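Local coordinates for OmpA family protein (PDB 5M38), which probably binds peptidoglycan, as the OmpA-like domain of the TagL protein of a type VI secretion system, helping to hold the secretion machine to the cell wall, at residues A[17-22]-A[66-71]; A[25-30]-A[70-75]; A[43-48]-A[84-89]. All blocks are in the same frame, centred on the assembly; numbering follows the deposited sequence.

Contact 1. Residues A[17-22]-A[66-71]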
ATOM      1  N   TRP A  17       8.342   2.958   7.507  1.00 62.43           N
ATOM      2  CA  TRP A  17       8.038   2.050   6.397  1.00 61.04           C
ATOM      3  C   TRP A  17       8.214   0.591   6.832  1.00 67.05           C
ATOM      4  O   TRP A  17       8.518  -0.270   6.013  1.00 68.44           O
ATOM      5  CB  TRP A  17       8.909   2.384   5.185  1.00 59.36           C
ATOM      6  CG  TRP A  17      10.385   2.270   5.444  1.00 60.12           C
ATOM      7  CD1 TRP A  17      11.168   1.170   5.262  1.00 63.02           C
ATOM      8  CD2 TRP A  17      11.223   3.267   6.038  1.00 59.83           C
ATOM      9  NE1 TRP A  17      12.454   1.433   5.668  1.00 62.67           N
ATOM     10  CE2 TRP A  17      12.517   2.715   6.146  1.00 63.71           C
ATOM     11  CE3 TRP A  17      11.004   4.581   6.489  1.00 60.93           C
ATOM     12  CZ2 TRP A  17      13.597   3.436   6.663  1.00 63.58           C
ATOM     13  CZ3 TRP A  17      12.072   5.293   7.007  1.00 63.27           C
ATOM     14  CH2 TRP A  17      13.351   4.724   7.092  1.00 64.57           C
ATOM     15  N   THR A  18       8.027   0.334   8.131  1.00 64.73           N
ATOM     16  CA  THR A  18       8.121  -0.967   8.793  1.00 65.49           C
ATOM     17  C   THR A  18       6.730  -1.226   9.337  1.00 68.96           C
ATOM     18  O   THR A  18       6.228  -0.369  10.054  1.00 70.22           O
ATOM     19  CB  THR A  18       9.175  -0.894   9.926  1.00 75.73           C
ATOM     20  OG1 THR A  18      10.454  -0.621   9.356  1.00 76.00           O
ATOM     21  CG2 THR A  18       9.252  -2.170  10.749  1.00 77.60           C
ATOM     22  N   LEU A  19       6.114  -2.388   9.015  1.00 63.43           N
ATOM     23  CA  LEU A  19       4.757  -2.721   9.456  1.00 63.60           C
ATOM     24  C   LEU A  19       4.636  -2.823  10.972  1.00 72.67           C
ATOM     25  O   LEU A  19       5.371  -3.585  11.611  1.00 74.15           O
ATOM     26  CB  LEU A  19       4.195  -3.985   8.765  1.00 62.80           C
ATOM     27  CG  LEU A  19       4.057  -3.954   7.232  1.00 63.63           C
ATOM     28  CD1 LEU A  19       3.930  -5.328   6.686  1.00 62.78           C
ATOM     29  CD2 LEU A  19       2.864  -3.149   6.799  1.00 63.54           C
ATOM     30  N   LYS A  20       3.728  -2.019  11.545  1.00 71.56           N
ATOM     31  CA  LYS A  20       3.494  -1.979  12.985  1.00 72.57           C
ATOM     32  C   LYS A  20       2.723  -3.246  13.452  1.00 82.02           C
ATOM     33  O   LYS A  20       2.057  -3.869  12.616  1.00 82.57           O
ATOM     34  CB  LYS A  20       2.868  -0.636  13.436  1.00 72.32           C
ATOM     35  CG  LYS A  20       1.387  -0.458  13.206  1.00 58.81           C
ATOM     36  CD  LYS A  20       0.994   0.934  13.678  1.00 53.97           C
ATOM     37  CE  LYS A  20      -0.474   1.228  13.614  1.00 71.72           C
ATOM     38  NZ  LYS A  20      -0.715   2.699  13.532  1.00 93.63           N
ATOM     39  N   PRO A  21       2.851  -3.676  14.743  1.00 82.08           N
ATOM     40  CA  PRO A  21       2.216  -4.944  15.182  1.00 83.03           C
ATOM     41  C   PRO A  21       0.726  -5.115  14.907  1.00 87.20           C
ATOM     42  O   PRO A  21       0.300  -6.226  14.557  1.00 87.96           O
ATOM     43  CB  PRO A  21       2.501  -4.987  16.681  1.00 85.88           C
ATOM     44  CG  PRO A  21       3.690  -4.163  16.845  1.00 90.18           C
ATOM     45  CD  PRO A  21       3.665  -3.090  15.830  1.00 84.44           C
ATOM     46  N   GLY A  22      -0.033  -4.024  15.032  1.00 82.32           N
ATOM     47  CA  GLY A  22      -1.477  -4.016  14.799  1.00 81.38           C
ATOM     48  C   GLY A  22      -1.944  -4.305  13.380  1.00 83.81           C
ATOM     49  O   GLY A  22      -3.073  -4.768  13.192  1.00 84.72           O
ATOM     50  N   GLU A  66       6.716  -1.790  -0.773  1.00 53.67           N
ATOM     51  CA  GLU A  66       7.677  -2.890  -0.663  1.00 53.97           C
ATOM     52  C   GLU A  66       7.428  -3.675   0.629  1.00 58.80           C
ATOM     53  O   GLU A  66       7.439  -4.902   0.577  1.00 60.90           O
ATOM     54  CB  GLU A  66       9.126  -2.373  -0.714  1.00 55.96           C
ATOM     55  CG  GLU A  66       9.566  -1.916  -2.091  1.00 64.92           C
ATOM     56  CD  GLU A  66      10.957  -1.315  -2.217  1.00 89.61           C
ATOM     57  OE1 GLU A  66      11.493  -0.785  -1.215  1.00 84.00           O
ATOM     58  OE2 GLU A  66      11.501  -1.351  -3.345  1.00 87.28           O
ATOM     59  N   ALA A  67       7.149  -2.978   1.768  1.00 53.53           N
ATOM     60  CA  ALA A  67       6.841  -3.571   3.084  1.00 52.89           C
ATOM     61  C   ALA A  67       5.614  -4.466   3.015  1.00 60.98           C
ATOM     62  O   ALA A  67       5.643  -5.563   3.581  1.00 63.63           O
ATOM     63  CB  ALA A  67       6.634  -2.492   4.128  1.00 52.93           C
ATOM     64  N   VAL A  68       4.550  -4.026   2.294  1.00 56.88           N
ATOM     65  CA  VAL A  68       3.314  -4.798   2.102  1.00 55.89           C
ATOM     66  C   VAL A  68       3.588  -6.034   1.228  1.00 61.39           C
ATOM     67  O   VAL A  68       3.145  -7.130   1.591  1.00 63.73           O
ATOM     68  CB  VAL A  68       2.131  -3.925   1.614  1.00 58.38           C
ATOM     69  CG1 VAL A  68       0.918  -4.780   1.226  1.00 58.46           C
ATOM     70  CG2 VAL A  68       1.745  -2.895   2.680  1.00 57.45           C
ATOM     71  N   ARG A  69       4.355  -5.878   0.125  1.00 56.35           N
ATOM     72  CA  ARG A  69       4.721  -6.994  -0.756  1.00 55.81           C
ATOM     73  C   ARG A  69       5.498  -8.047   0.022  1.00 60.22           C
ATOM     74  O   ARG A  69       5.185  -9.231  -0.107  1.00 60.02           O
ATOM     75  CB  ARG A  69       5.552  -6.532  -1.967  1.00 56.67           C
ATOM     76  CG  ARG A  69       6.247  -7.714  -2.664  1.00 65.85           C
ATOM     77  CD  ARG A  69       7.171  -7.385  -3.797  1.00 85.45           C
ATOM     78  NE  ARG A  69       8.192  -6.380  -3.476  1.00 89.74           N
ATOM     79  CZ  ARG A  69       9.260  -6.629  -2.742  1.00 93.96           C
ATOM     80  NH1 ARG A  69       9.440  -7.827  -2.216  1.00 88.55           N
ATOM     81  NH2 ARG A  69      10.141  -5.673  -2.495  1.00 74.24           N
ATOM     82  N   ASP A  70       6.527  -7.618   0.814  1.00 57.04           N
ATOM     83  CA  ASP A  70       7.370  -8.498   1.627  1.00 57.58           C
ATOM     84  C   ASP A  70       6.536  -9.370   2.545  1.00 64.26           C
ATOM     85  O   ASP A  70       6.787 -10.569   2.621  1.00 65.44           O
ATOM     86  CB  ASP A  70       8.390  -7.696   2.445  1.00 59.50           C
ATOM     87  CG  ASP A  70       9.456  -6.978   1.643  1.00 69.23           C
ATOM     88  OD1 ASP A  70       9.568  -7.237   0.430  1.00 69.98           O
ATOM     89  OD2 ASP A  70      10.183  -6.156   2.229  1.00 73.74           O
ATOM     90  N   TRP A  71       5.517  -8.784   3.205  1.00 61.22           N
ATOM     91  CA  TRP A  71       4.601  -9.486   4.087  1.00 61.22           C
ATOM     92  C   TRP A  71       3.814 -10.501   3.282  1.00 65.99           C
ATOM     93  O   TRP A  71       3.719 -11.649   3.707  1.00 67.64           O
ATOM     94  CB  TRP A  71       3.642  -8.513   4.783  1.00 59.44           C
ATOM     95  CG  TRP A  71       2.879  -9.138   5.914  1.00 60.50           C
ATOM     96  CD1 TRP A  71       3.237  -9.149   7.228  1.00 63.62           C
ATOM     97  CD2 TRP A  71       1.657  -9.894   5.823  1.00 60.41           C
ATOM     98  NE1 TRP A  71       2.302  -9.829   7.970  1.00 63.67           N
ATOM     99  CE2 TRP A  71       1.315 -10.292   7.136  1.00 65.15           C
ATOM    100  CE3 TRP A  71       0.807 -10.261   4.764  1.00 61.25           C
ATOM    101  CZ2 TRP A  71       0.149 -11.015   7.423  1.00 64.70           C
ATOM    102  CZ3 TRP A  71      -0.352 -10.973   5.054  1.00 63.32           C
ATOM    103  CH2 TRP A  71      -0.668 -11.348   6.366  1.00 64.50           C
TER

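Contact 2. Residues A[25-30]-A[70-75]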
ATOM      1  N   LYS A  25      -4.103  -7.787  11.165  1.00 75.28           N
ATOM      2  CA  LYS A  25      -5.552  -7.929  10.971  1.00 75.44           C
ATOM      3  C   LYS A  25      -6.001  -7.540   9.545  1.00 79.21           C
ATOM      4  O   LYS A  25      -6.777  -8.267   8.921  1.00 78.56           O
ATOM      5  CB  LYS A  25      -6.278  -7.073  12.037  1.00 78.48           C
ATOM      6  CG  LYS A  25      -7.762  -7.327  12.190  1.00 94.29           C
ATOM      7  CD  LYS A  25      -8.315  -6.431  13.276  1.00104.50           C
ATOM      8  CE  LYS A  25      -9.814  -6.520  13.380  1.00122.99           C
ATOM      9  NZ  LYS A  25     -10.334  -5.643  14.465  1.00137.57           N
ATOM     10  N   TRP A  26      -5.499  -6.404   9.028  1.00 77.97           N
ATOM     11  CA  TRP A  26      -5.832  -5.890   7.691  1.00 78.10           C
ATOM     12  C   TRP A  26      -5.067  -6.570   6.593  1.00 78.31           C
ATOM     13  O   TRP A  26      -5.594  -6.738   5.491  1.00 77.38           O
ATOM     14  CB  TRP A  26      -5.668  -4.366   7.630  1.00 77.77           C
ATOM     15  CG  TRP A  26      -6.536  -3.694   8.648  1.00 80.26           C
ATOM     16  CD1 TRP A  26      -7.895  -3.561   8.606  1.00 84.05           C
ATOM     17  CD2 TRP A  26      -6.130  -3.254   9.940  1.00 80.63           C
ATOM     18  NE1 TRP A  26      -8.354  -3.018   9.782  1.00 84.74           N
ATOM     19  CE2 TRP A  26      -7.290  -2.821  10.622  1.00 85.91           C
ATOM     20  CE3 TRP A  26      -4.900  -3.188  10.595  1.00 82.56           C
ATOM     21  CZ2 TRP A  26      -7.247  -2.301  11.919  1.00 86.06           C
ATOM     22  CZ3 TRP A  26      -4.854  -2.661  11.878  1.00 85.41           C
ATOM     23  CH2 TRP A  26      -6.020  -2.235  12.532  1.00 86.69           C
ATOM     24  N   LEU A  27      -3.836  -6.991   6.896  1.00 72.34           N
ATOM     25  CA  LEU A  27      -3.003  -7.700   5.941  1.00 71.40           C
ATOM     26  C   LEU A  27      -3.559  -9.082   5.640  1.00 77.41           C
ATOM     27  O   LEU A  27      -3.549  -9.494   4.475  1.00 77.34           O
ATOM     28  CB  LEU A  27      -1.552  -7.750   6.420  1.00 70.71           C
ATOM     29  CG  LEU A  27      -0.842  -6.393   6.471  1.00 72.80           C
ATOM     30  CD1 LEU A  27       0.310  -6.443   7.433  1.00 72.63           C
ATOM     31  CD2 LEU A  27      -0.411  -5.884   5.073  1.00 70.97           C
ATOM     32  N   VAL A  28      -4.118  -9.757   6.662  1.00 75.30           N
ATOM     33  CA  VAL A  28      -4.668 -11.094   6.501  1.00 76.02           C
ATOM     34  C   VAL A  28      -5.968 -11.076   5.619  1.00 80.01           C
ATOM     35  O   VAL A  28      -6.071 -11.914   4.715  1.00 79.88           O
ATOM     36  CB  VAL A  28      -4.792 -11.868   7.836  1.00 81.52           C
ATOM     37  CG1 VAL A  28      -5.829 -11.289   8.766  1.00 82.31           C
ATOM     38  CG2 VAL A  28      -5.042 -13.347   7.597  1.00 82.37           C
ATOM     39  N   ASN A  29      -6.883 -10.085   5.790  1.00 76.99           N
ATOM     40  CA  ASN A  29      -8.068 -10.030   4.918  1.00 77.47           C
ATOM     41  C   ASN A  29      -7.704  -9.711   3.465  1.00 82.21           C
ATOM     42  O   ASN A  29      -8.321 -10.256   2.542  1.00 82.70           O
ATOM     43  CB  ASN A  29      -9.224  -9.166   5.422  1.00 82.49           C
ATOM     44  CG  ASN A  29      -8.956  -7.836   6.081  1.00129.34           C
ATOM     45  OD1 ASN A  29      -8.537  -6.846   5.449  1.00132.72           O
ATOM     46  ND2 ASN A  29      -9.254  -7.786   7.376  1.00122.72           N
ATOM     47  N   ALA A  30      -6.657  -8.884   3.279  1.00 79.25           N
ATOM     48  CA  ALA A  30      -6.096  -8.544   1.975  1.00 78.34           C
ATOM     49  C   ALA A  30      -5.475  -9.791   1.312  1.00 81.54           C
ATOM     50  O   ALA A  30      -5.640  -9.967   0.108  1.00 80.37           O
ATOM     51  CB  ALA A  30      -5.044  -7.462   2.127  1.00 78.40           C
ATOM     52  N   ASP A  70       6.527  -7.618   0.814  1.00 57.04           N
ATOM     53  CA  ASP A  70       7.370  -8.498   1.627  1.00 57.58           C
ATOM     54  C   ASP A  70       6.536  -9.370   2.545  1.00 64.26           C
ATOM     55  O   ASP A  70       6.787 -10.569   2.621  1.00 65.44           O
ATOM     56  CB  ASP A  70       8.390  -7.696   2.445  1.00 59.50           C
ATOM     57  CG  ASP A  70       9.456  -6.978   1.643  1.00 69.23           C
ATOM     58  OD1 ASP A  70       9.568  -7.237   0.430  1.00 69.98           O
ATOM     59  OD2 ASP A  70      10.183  -6.156   2.229  1.00 73.74           O
ATOM     60  N   TRP A  71       5.517  -8.784   3.205  1.00 61.22           N
ATOM     61  CA  TRP A  71       4.601  -9.486   4.087  1.00 61.22           C
ATOM     62  C   TRP A  71       3.814 -10.501   3.282  1.00 65.99           C
ATOM     63  O   TRP A  71       3.719 -11.649   3.707  1.00 67.64           O
ATOM     64  CB  TRP A  71       3.642  -8.513   4.783  1.00 59.44           C
ATOM     65  CG  TRP A  71       2.879  -9.138   5.914  1.00 60.50           C
ATOM     66  CD1 TRP A  71       3.237  -9.149   7.228  1.00 63.62           C
ATOM     67  CD2 TRP A  71       1.657  -9.894   5.823  1.00 60.41           C
ATOM     68  NE1 TRP A  71       2.302  -9.829   7.970  1.00 63.67           N
ATOM     69  CE2 TRP A  71       1.315 -10.292   7.136  1.00 65.15           C
ATOM     70  CE3 TRP A  71       0.807 -10.261   4.764  1.00 61.25           C
ATOM     71  CZ2 TRP A  71       0.149 -11.015   7.423  1.00 64.70           C
ATOM     72  CZ3 TRP A  71      -0.352 -10.973   5.054  1.00 63.32           C
ATOM     73  CH2 TRP A  71      -0.668 -11.348   6.366  1.00 64.50           C
ATOM     74  N   MET A  72       3.215 -10.081   2.140  1.00 60.80           N
ATOM     75  CA  MET A  72       2.414 -10.979   1.302  1.00 60.21           C
ATOM     76  C   MET A  72       3.252 -12.152   0.796  1.00 65.87           C
ATOM     77  O   MET A  72       2.771 -13.276   0.733  1.00 66.11           O
ATOM     78  CB  MET A  72       1.768 -10.224   0.120  1.00 61.91           C
ATOM     79  CG  MET A  72       0.770  -9.143   0.518  1.00 65.00           C
ATOM     80  SD  MET A  72      -0.643  -9.772   1.464  1.00 69.11           S
ATOM     81  CE  MET A  72      -1.277  -8.231   2.133  1.00 65.17           C
ATOM     82  N   ARG A  73       4.500 -11.873   0.426  1.00 65.02           N
ATOM     83  CA  ARG A  73       5.448 -12.831  -0.116  1.00 66.57           C
ATOM     84  C   ARG A  73       5.898 -13.834   0.962  1.00 73.83           C
ATOM     85  O   ARG A  73       5.731 -15.040   0.779  1.00 74.39           O
ATOM     86  CB  ARG A  73       6.642 -12.082  -0.755  1.00 63.43           C
ATOM     87  CG  ARG A  73       7.736 -12.974  -1.351  1.00 64.52           C
ATOM     88  CD  ARG A  73       9.055 -12.254  -1.467  1.00 60.33           C
ATOM     89  NE  ARG A  73       9.596 -11.867  -0.158  1.00 66.62           N
ATOM     90  CZ  ARG A  73      10.352 -10.795   0.050  1.00 72.69           C
ATOM     91  NH1 ARG A  73      10.703 -10.015  -0.958  1.00 58.26           N
ATOM     92  NH2 ARG A  73      10.790 -10.516   1.271  1.00 62.00           N
ATOM     93  N   ASP A  74       6.467 -13.339   2.065  1.00 71.36           N
ATOM     94  CA  ASP A  74       6.980 -14.184   3.146  1.00 73.06           C
ATOM     95  C   ASP A  74       5.911 -14.809   4.040  1.00 80.85           C
ATOM     96  O   ASP A  74       5.947 -16.014   4.262  1.00 82.30           O
ATOM     97  CB  ASP A  74       7.991 -13.413   3.992  1.00 74.26           C
ATOM     98  CG  ASP A  74       9.179 -12.863   3.225  1.00 82.30           C
ATOM     99  OD1 ASP A  74       9.687 -13.567   2.326  1.00 82.75           O
ATOM    100  OD2 ASP A  74       9.631 -11.746   3.556  1.00 90.04           O
ATOM    101  N   THR A  75       4.991 -13.990   4.580  1.00 78.02           N
ATOM    102  CA  THR A  75       3.940 -14.484   5.464  1.00 79.09           C
ATOM    103  C   THR A  75       2.819 -15.223   4.675  1.00 85.85           C
ATOM    104  O   THR A  75       2.266 -16.193   5.197  1.00 88.12           O
ATOM    105  CB  THR A  75       3.451 -13.351   6.377  1.00 82.37           C
ATOM    106  OG1 THR A  75       4.589 -12.756   7.005  1.00 82.63           O
ATOM    107  CG2 THR A  75       2.503 -13.825   7.448  1.00 79.71           C
TER

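Contact 3. Residues A[43-48]-A[84-89]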
ATOM      1  N   VAL A  43      -0.460  -5.986  -8.047  1.00 59.30           N
ATOM      2  CA  VAL A  43       0.174  -4.674  -8.141  1.00 57.00           C
ATOM      3  C   VAL A  43      -0.015  -3.953  -6.805  1.00 59.53           C
ATOM      4  O   VAL A  43      -1.142  -3.648  -6.417  1.00 58.00           O
ATOM      5  CB  VAL A  43      -0.386  -3.860  -9.346  1.00 59.49           C
ATOM      6  CG1 VAL A  43       0.307  -2.511  -9.490  1.00 58.85           C
ATOM      7  CG2 VAL A  43      -0.292  -4.649 -10.640  1.00 59.10           C
ATOM      8  N   VAL A  44       1.093  -3.712  -6.092  1.00 56.32           N
ATOM      9  CA  VAL A  44       1.111  -3.021  -4.799  1.00 54.79           C
ATOM     10  C   VAL A  44       1.607  -1.572  -5.033  1.00 59.39           C
ATOM     11  O   VAL A  44       2.771  -1.361  -5.365  1.00 60.46           O
ATOM     12  CB  VAL A  44       1.931  -3.783  -3.716  1.00 57.80           C
ATOM     13  CG1 VAL A  44       1.757  -3.141  -2.335  1.00 57.31           C
ATOM     14  CG2 VAL A  44       1.562  -5.271  -3.673  1.00 57.05           C
ATOM     15  N   SER A  45       0.708  -0.583  -4.904  1.00 55.50           N
ATOM     16  CA  SER A  45       0.987   0.838  -5.122  1.00 54.81           C
ATOM     17  C   SER A  45       0.937   1.608  -3.822  1.00 57.53           C
ATOM     18  O   SER A  45      -0.025   1.498  -3.077  1.00 58.37           O
ATOM     19  CB  SER A  45      -0.031   1.437  -6.085  1.00 59.81           C
ATOM     20  OG  SER A  45      -0.057   0.708  -7.299  1.00 73.53           O
ATOM     21  N   GLY A  46       1.957   2.409  -3.576  1.00 53.65           N
ATOM     22  CA  GLY A  46       2.048   3.250  -2.393  1.00 53.30           C
ATOM     23  C   GLY A  46       1.733   4.698  -2.711  1.00 57.69           C
ATOM     24  O   GLY A  46       2.148   5.203  -3.762  1.00 56.72           O
ATOM     25  N   HIS A  47       0.968   5.372  -1.822  1.00 55.26           N
ATOM     26  CA  HIS A  47       0.575   6.781  -1.979  1.00 54.89           C
ATOM     27  C   HIS A  47       0.597   7.494  -0.640  1.00 58.85           C
ATOM     28  O   HIS A  47       0.352   6.881   0.398  1.00 60.00           O
ATOM     29  CB  HIS A  47      -0.855   6.916  -2.548  1.00 55.33           C
ATOM     30  CG  HIS A  47      -1.182   6.046  -3.720  1.00 57.13           C
ATOM     31  ND1 HIS A  47      -1.075   6.516  -5.010  1.00 59.01           N
ATOM     32  CD2 HIS A  47      -1.627   4.772  -3.753  1.00 57.17           C
ATOM     33  CE1 HIS A  47      -1.459   5.522  -5.789  1.00 57.84           C
ATOM     34  NE2 HIS A  47      -1.776   4.439  -5.073  1.00 57.58           N
ATOM     35  N   THR A  48       0.845   8.814  -0.687  1.00 54.44           N
ATOM     36  CA  THR A  48       0.868   9.773   0.421  1.00 52.87           C
ATOM     37  C   THR A  48      -0.065  10.961   0.057  1.00 57.41           C
ATOM     38  O   THR A  48      -0.664  10.982  -1.022  1.00 56.81           O
ATOM     39  CB  THR A  48       2.318  10.308   0.628  1.00 55.80           C
ATOM     40  OG1 THR A  48       2.663  11.168  -0.446  1.00 57.09           O
ATOM     41  CG2 THR A  48       3.376   9.219   0.763  1.00 50.74           C
ATOM     42  N   ALA A  84       4.212  -6.700  -8.555  1.00 63.41           N
ATOM     43  CA  ALA A  84       4.680  -5.470  -9.169  1.00 60.81           C
ATOM     44  C   ALA A  84       4.538  -4.409  -8.061  1.00 63.25           C
ATOM     45  O   ALA A  84       3.454  -4.262  -7.494  1.00 62.94           O
ATOM     46  CB  ALA A  84       3.795  -5.124 -10.355  1.00 60.97           C
ATOM     47  N   VAL A  85       5.634  -3.740  -7.668  1.00 60.99           N
ATOM     48  CA  VAL A  85       5.524  -2.695  -6.649  1.00 59.55           C
ATOM     49  C   VAL A  85       5.876  -1.323  -7.202  1.00 63.16           C
ATOM     50  O   VAL A  85       6.770  -1.177  -8.038  1.00 63.05           O
ATOM     51  CB  VAL A  85       6.217  -2.958  -5.304  1.00 62.36           C
ATOM     52  CG1 VAL A  85       5.853  -4.285  -4.732  1.00 62.26           C
ATOM     53  CG2 VAL A  85       7.729  -2.777  -5.335  1.00 62.74           C
ATOM     54  N   GLN A  86       5.089  -0.328  -6.773  1.00 59.28           N
ATOM     55  CA  GLN A  86       5.250   1.057  -7.206  1.00 58.28           C
ATOM     56  C   GLN A  86       4.939   2.083  -6.120  1.00 61.91           C
ATOM     57  O   GLN A  86       4.191   1.818  -5.188  1.00 63.92           O
ATOM     58  CB  GLN A  86       4.453   1.360  -8.487  1.00 59.32           C
ATOM     59  CG  GLN A  86       3.269   0.446  -8.806  1.00 73.28           C
ATOM     60  CD  GLN A  86       2.879   0.510 -10.265  1.00 88.75           C
ATOM     61  OE1 GLN A  86       3.717   0.464 -11.171  1.00 86.34           O
ATOM     62  NE2 GLN A  86       1.590   0.581 -10.532  1.00 81.08           N
ATOM     63  N   GLY A  87       5.585   3.225  -6.233  1.00 56.52           N
ATOM     64  CA  GLY A  87       5.408   4.357  -5.339  1.00 56.67           C
ATOM     65  C   GLY A  87       5.009   5.553  -6.162  1.00 62.87           C
ATOM     66  O   GLY A  87       5.627   5.820  -7.190  1.00 64.68           O
ATOM     67  N   TYR A  88       3.913   6.212  -5.780  1.00 58.73           N
ATOM     68  CA  TYR A  88       3.363   7.351  -6.512  1.00 57.49           C
ATOM     69  C   TYR A  88       3.486   8.660  -5.778  1.00 62.07           C
ATOM     70  O   TYR A  88       3.332   9.695  -6.404  1.00 66.11           O
ATOM     71  CB  TYR A  88       1.901   7.082  -6.889  1.00 57.76           C
ATOM     72  CG  TYR A  88       1.777   6.154  -8.069  1.00 58.90           C
ATOM     73  CD1 TYR A  88       1.964   6.616  -9.367  1.00 61.28           C
ATOM     74  CD2 TYR A  88       1.513   4.797  -7.888  1.00 58.98           C
ATOM     75  CE1 TYR A  88       1.898   5.760 -10.457  1.00 61.10           C
ATOM     76  CE2 TYR A  88       1.457   3.925  -8.975  1.00 59.60           C
ATOM     77  CZ  TYR A  88       1.639   4.416 -10.259  1.00 66.63           C
ATOM     78  OH  TYR A  88       1.543   3.603 -11.360  1.00 69.19           O
ATOM     79  N   GLY A  89       3.761   8.616  -4.480  1.00 55.32           N
ATOM     80  CA  GLY A  89       3.886   9.801  -3.647  1.00 54.62           C
ATOM     81  C   GLY A  89       2.569  10.527  -3.533  1.00 59.50           C
ATOM     82  O   GLY A  89       1.567   9.940  -3.120  1.00 59.24           O
TER
HETATM   83  O   HOH W   1      -0.557   9.178  -4.929  1.00 51.41           O

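Contact 1. Residues A[17-22]-A[66-71]
The irregular backbone of 17-22 passes beside one flank of the helical segment 66-71 and touches it through Trp-17 and Leu-19. Leu-19 carries most of the contact. Its CD1 reaches over the helix surface between two successive turns, 3.6 Å from Ala-67 O and 3.7 Å from Trp-71 CB, and approaches the Trp-71 ring obliquely; the two side chains cross at about a right angle. The other methyl, CD2, lies more loosely against Val-68, 4.3 Å from its CG2. A chi1 of -61°, with CG anti to the carbonyl carbon, sends CD1 toward Ala-67 and Trp-71 and CD2 toward Val-68. Ala-67 suits the near side because a bare methyl lets the loop come close: its CB meets the backbone carbonyl of Trp-17, 3.5 Å from that oxygen, whereas the Trp-17 indole itself turns off toward Leu-60, Lys-63 and Arg-64 earlier on the same helix. Phe-12 touches both Leu-19 and Ala-67 and so continues the apolar patch. Here the segment leading from strand 4-8 into helix 24-36 is packed by a leucine onto the long helix 54-74 of the alpha/beta fold of OmpA-like domains.

Contact 2. Residues A[25-30]-A[70-75]
Leu-27 sets its CB almost squarely over the six-membered ring of Trp-71, 3.5 Å from the ring centroid and only 5° off the ring normal, a CH-pi contact made by the root of the side chain rather than its tip. Leu-27 CD1 lies over the five-membered ring on the same face, 4.0 Å from Trp-71 NE1, so the leucine covers both rings of the indole. Thr-75, one turn after the tryptophan, puts its CB over the opposite face and completes a sandwich. The indole gets there because Trp-71 CG stands anti to the backbone N (chi1 -168°), throwing the flat group across to helix 24-36, where CH2 comes loosely near Val-28. Met-72, flexible enough to bend at chi2, brings CE back toward the partner helix; that methyl ends 3.8 Å from Ala-30 CB and 3.9 Å from Leu-27 CD2, near Leu-27 O. The small Ala-30 admits the methionine end, and Leu-31 and Ile-34 continue the same apolar surface. The segment axes come no nearer than 10.8 Å and cross at -61°, a wide separation bridged by large side chains. Such apolar packing joins the two helices on one side of the sheet in the OmpA-like alpha/beta sandwich.

Contact 3. Residues A[43-48]-A[84-89]
Val-44 and Gly-46 turn both their N-H and C=O groups toward strand 84-89, and all four are satisfied there. Val-44 N donates to Ala-84 O at 2.8 Å, and Val-44 O accepts from Gln-86 N. Gly-46 N then binds Gln-86 O, and Gly-46 O receives Tyr-88 N at 2.9 Å. Gln-86 thus uses both backbone groups between the two residues, the regular ladder of parallel strands. Val-43, Ser-45 and His-47 face the other way with their backbone groups, bonding to Ser-112, Glu-110 and Arg-108, so strand 42-47 is an inner strand of the sheet. The pair forms the two strands of a beta-alpha-beta unit whose crossover is helix 54-74. Beneath that helix Val-44, a branched residue at home in a strand, packs its CB 4.1 Å from Val-85 CG1 and also meets Val-68. On the other face, Val-43 CG1 lies against the amide end of Gln-86, 3.5 Å from its NE2.

Toward the C-terminal ends the pattern changes. Gly-89 has a positive phi, which glycine tolerates readily, and its carbonyl accepts Thr-48 N at 2.8 Å; the bond is straight at hydrogen (173°), but the donor stands 41° above the carbonyl plane. A water donates to the same oxygen and also binds His-47 ND1 in the imidazole plane, so Gly-89 O accepts from both Thr-48 N and the water. The N-H of Gly-89 is taken by Ser-61 OG of the crossover helix. His-47 and Tyr-88 lie side by side, pointing the same way, their planes at 11° but slid apart until the rings barely overlap; imidazole CE1 comes 3.7 Å from Tyr-88 CD2. Ser-45, small enough to sit by the tyrosine, places OG near the ring edge.

Helix 54-74 ties the three contacts together: contacts 1 and 2 use overlapping stretches of it and both involve Trp-71, while contact 3 joins the strands that precede and follow it. Contact 1 is at the surface, contact 2 is buried, and contact 3 is partly buried, nearest the centre of the chain. The loop-to-helix and helix-to-helix contacts, without hydrogen bonds between their segments, rely on side-chain packing, and Leu-19 touches Leu-27 between them; the strand pair instead satisfies backbone N-H and C=O groups within the sheet. Val-68 and Val-44 meet where the helix lies on the sheet, linking contacts 1 and 3. Contacts 2 and 3 do not touch, their nearest atoms about 6 Å apart.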